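PDB 6KHO: tryptophan decarboxylase 1 from Oryza sativa subsp. japonica, which catalyses the pyridoxal-phosphate-dependent decarboxylation of L-tryptophan to tryptamine and of 5-hydroxy-L-tryptophan to serotonin. Local coordinates for residues L332-C340 against R385-M393. Numbering follows the deposited sequence.
Sequences LMTCLDCTC and RGLKLWMVM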
loop_
_atom_site.group_PDB
_atom_site.type_symbol
_atom_site.label_atom_id
_atom_site.label_comp_id
_atom_site.label_asym_id
_atom_site.label_seq_id
_atom_site.Cartn_x
_atom_site.Cartn_y
_atom_site.Cartn_z
ATOM N N LEU A 332 -0.224 -10.198 15.071
ATOM C CA LEU A 332 -1.631 -10.567 15.253
ATOM C C LEU A 332 -2.142 -11.442 14.105
ATOM O O LEU A 332 -3.302 -11.338 13.682
ATOM C CB LEU A 332 -2.502 -9.325 15.438
ATOM C CG LEU A 332 -3.765 -9.541 16.276
ATOM C CD1 LEU A 332 -3.390 -9.871 17.717
ATOM C CD2 LEU A 332 -4.697 -8.329 16.211
ATOM N N MET A 333 -1.275 -12.317 13.582
ATOM C CA MET A 333 -1.660 -13.428 12.692
ATOM C C MET A 333 -2.394 -12.976 11.434
ATOM O O MET A 333 -3.205 -13.725 10.883
ATOM C CB MET A 333 -2.513 -14.455 13.436
ATOM C CG MET A 333 -1.691 -15.339 14.368
ATOM S SD MET A 333 -2.730 -16.404 15.373
ATOM C CE MET A 333 -3.394 -15.219 16.490
ATOM N N THR A 334 -2.113 -11.769 10.961
ATOM C CA THR A 334 -2.728 -11.222 9.758
ATOM C C THR A 334 -1.623 -10.947 8.745
ATOM O O THR A 334 -0.724 -10.149 9.019
ATOM C CB THR A 334 -3.488 -9.933 10.086
ATOM O OG1 THR A 334 -4.483 -10.185 11.097
ATOM C CG2 THR A 334 -4.163 -9.387 8.854
ATOM N N CYS A 335 -1.672 -11.600 7.584
ATOM C CA CYS A 335 -0.580 -11.449 6.625
ATOM C C CYS A 335 -0.469 -9.998 6.141
ATOM O O CYS A 335 -1.445 -9.236 6.142
ATOM C CB CYS A 335 -0.785 -12.391 5.424
ATOM S SG CYS A 335 -2.362 -12.160 4.500
ATOM N N LEU A 336 0.741 -9.619 5.713
ATOM C CA LEU A 336 0.959 -8.274 5.181
ATOM C C LEU A 336 0.044 -8.013 3.983
ATOM O O LEU A 336 -0.321 -8.939 3.252
ATOM C CB LEU A 336 2.427 -8.105 4.766
ATOM C CG LEU A 336 3.474 -7.805 5.855
ATOM C CD1 LEU A 336 3.870 -9.047 6.655
ATOM C CD2 LEU A 336 4.707 -7.162 5.224
ATOM N N ASP A 337 -0.355 -6.747 3.778
ATOM C CA ASP A 337 -0.106 -5.604 4.677
ATOM C C ASP A 337 -1.340 -5.311 5.529
ATOM O O ASP A 337 -2.478 -5.465 5.060
ATOM C CB ASP A 337 0.238 -4.321 3.897
ATOM C CG ASP A 337 1.089 -4.575 2.661
ATOM O OD1 ASP A 337 2.174 -5.176 2.798
ATOM O OD2 ASP A 337 0.676 -4.166 1.549
ATOM N N CYS A 338 -1.110 -4.861 6.763
ATOM C CA CYS A 338 -2.203 -4.498 7.655
ATOM C C CYS A 338 -1.691 -3.667 8.837
ATOM O O CYS A 338 -1.208 -4.227 9.824
ATOM C CB CYS A 338 -2.913 -5.755 8.167
ATOM S SG CYS A 338 -4.414 -5.375 9.160
ATOM N N THR A 339 -1.776 -2.341 8.743
ATOM C CA THR A 339 -1.434 -1.453 9.854
ATOM C C THR A 339 -2.666 -0.639 10.198
ATOM O O THR A 339 -3.304 -0.082 9.301
ATOM C CB THR A 339 -0.275 -0.512 9.500
ATOM O OG1 THR A 339 0.872 -1.286 9.140
ATOM C CG2 THR A 339 0.081 0.396 10.696
ATOM N N CYS A 340 -3.001 -0.573 11.483
ATOM C CA CYS A 340 -4.196 0.122 11.944
ATOM C C CYS A 340 -3.794 1.442 12.588
ATOM O O CYS A 340 -2.962 1.455 13.494
ATOM C CB CYS A 340 -4.971 -0.748 12.935
ATOM S SG CYS A 340 -5.574 -2.269 12.123
ATOM N N ARG A 385 -8.954 -4.587 2.822
ATOM C CA ARG A 385 -8.110 -5.148 3.881
ATOM C C ARG A 385 -8.885 -5.489 5.136
ATOM O O ARG A 385 -8.402 -6.283 5.948
ATOM C CB ARG A 385 -6.994 -4.184 4.291
ATOM C CG ARG A 385 -6.065 -3.787 3.181
ATOM C CD ARG A 385 -4.715 -3.247 3.705
ATOM N NE ARG A 385 -3.763 -3.548 2.655
ATOM C CZ ARG A 385 -3.446 -2.708 1.681
ATOM N NH1 ARG A 385 -3.942 -1.471 1.696
ATOM N NH2 ARG A 385 -2.613 -3.106 0.712
ATOM N N GLY A 386 -10.055 -4.885 5.330
ATOM C CA GLY A 386 -10.836 -5.188 6.516
ATOM C C GLY A 386 -11.242 -6.644 6.600
ATOM O O GLY A 386 -11.413 -7.174 7.696
ATOM N N LEU A 387 -11.368 -7.317 5.450
ATOM C CA LEU A 387 -11.913 -8.668 5.442
ATOM C C LEU A 387 -11.014 -9.633 6.210
ATOM O O LEU A 387 -11.492 -10.389 7.067
ATOM C CB LEU A 387 -12.126 -9.137 3.999
ATOM C CG LEU A 387 -12.833 -10.488 3.845
ATOM C CD1 LEU A 387 -14.218 -10.447 4.483
ATOM C CD2 LEU A 387 -12.946 -10.872 2.376
ATOM N N LYS A 388 -9.707 -9.626 5.924
ATOM C CA LYS A 388 -8.839 -10.598 6.586
ATOM C C LYS A 388 -8.737 -10.320 8.080
ATOM O O LYS A 388 -8.685 -11.258 8.883
ATOM C CB LYS A 388 -7.449 -10.616 5.944
ATOM C CG LYS A 388 -6.649 -9.327 6.088
ATOM C CD LYS A 388 -5.314 -9.454 5.365
ATOM C CE LYS A 388 -4.694 -8.087 5.101
ATOM N NZ LYS A 388 -3.387 -8.220 4.376
ATOM N N LEU A 389 -8.727 -9.040 8.474
ATOM C CA LEU A 389 -8.653 -8.721 9.899
ATOM C C LEU A 389 -9.919 -9.171 10.633
ATOM O O LEU A 389 -9.839 -9.745 11.728
ATOM C CB LEU A 389 -8.424 -7.221 10.088
ATOM C CG LEU A 389 -8.173 -6.799 11.532
ATOM C CD1 LEU A 389 -7.103 -7.677 12.188
ATOM C CD2 LEU A 389 -7.806 -5.298 11.609
ATOM N N TRP A 390 -11.091 -8.930 10.040
ATOM C CA TRP A 390 -12.337 -9.426 10.632
ATOM C C TRP A 390 -12.356 -10.954 10.681
ATOM O O TRP A 390 -12.765 -11.548 11.685
ATOM C CB TRP A 390 -13.535 -8.892 9.844
ATOM C CG TRP A 390 -14.829 -9.580 10.172
ATOM C CD1 TRP A 390 -15.600 -9.396 11.285
ATOM C CD2 TRP A 390 -15.495 -10.580 9.381
ATOM N NE1 TRP A 390 -16.700 -10.226 11.240
ATOM C CE2 TRP A 390 -16.659 -10.964 10.085
ATOM C CE3 TRP A 390 -15.207 -11.201 8.158
ATOM C CZ2 TRP A 390 -17.554 -11.920 9.592
ATOM C CZ3 TRP A 390 -16.109 -12.150 7.659
ATOM C CH2 TRP A 390 -17.267 -12.500 8.384
ATOM N N MET A 391 -11.892 -11.610 9.619
ATOM C CA MET A 391 -11.927 -13.073 9.599
ATOM C C MET A 391 -11.052 -13.676 10.693
ATOM O O MET A 391 -11.390 -14.722 11.263
ATOM C CB MET A 391 -11.488 -13.579 8.237
ATOM C CG MET A 391 -12.589 -13.506 7.202
ATOM S SD MET A 391 -12.256 -14.667 5.866
ATOM C CE MET A 391 -13.775 -14.494 4.933
ATOM N N VAL A 392 -9.915 -13.047 10.984
ATOM C CA VAL A 392 -9.046 -13.534 12.053
ATOM C C VAL A 392 -9.763 -13.440 13.399
ATOM O O VAL A 392 -9.808 -14.411 14.168
ATOM C CB VAL A 392 -7.717 -12.750 12.059
ATOM C CG1 VAL A 392 -6.987 -12.935 13.387
ATOM C CG2 VAL A 392 -6.846 -13.192 10.891
ATOM N N MET A 393 -10.331 -12.270 13.704
ATOM C CA MET A 393 -11.029 -12.095 14.975
ATOM C C MET A 393 -12.298 -12.939 15.041
ATOM O O MET A 393 -12.594 -13.541 16.083
ATOM C CB MET A 393 -11.370 -10.619 15.202
ATOM C CG MET A 393 -10.187 -9.754 15.643
ATOM S SD MET A 393 -10.587 -7.993 15.838
ATOM C CE MET A 393 -11.034 -7.530 14.157
HETATM O O HOH W 1 -2.543 -6.236 1.454
#
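Thr334 and Leu389 bring their backbones to 6.4 Å between CA atoms where the loop leading into strand 339-343 passes the first turns of helix 386-420. Lys388 illustrates how one buried ammonium can satisfy two carbonyls of a loop: its chain is extended beyond CG, Lys388 CD passes 3.7 Å from Thr334 CG2, the two side chains crossing at a slant, and NZ donates to Cys335 O at 2.8 Å and Asp337 O at 3.0 Å, standing above both carbonyl planes. The loop includes a cis peptide bond between Leu336 and Asp337, and Asp116 adds a salt bridge to Lys388 NZ. A methionine here would probably leave both carbonyls and Asp116 without their cationic partner. In this group II decarboxylase the loop follows Lys330, the lysine that carries pyridoxal phosphate in the enzyme though not joined to it here, and strand 339-343 belongs to the main sheet of the large PLP-binding domain. Leu389 CD2 packs on Cys340 SG at 3.8 Å, while Val392 CG2 meets Met333 O and Thr334 OG1. Arg385 NH2 forms a charge-only salt bridge with Asp337 OD2 at 3.6 Å, the oxygen well off the guanidinium plane, and a stronger one with Asp337 OD2 of the second subunit. Water 1 accepts from Arg385 NE and Asp337 N.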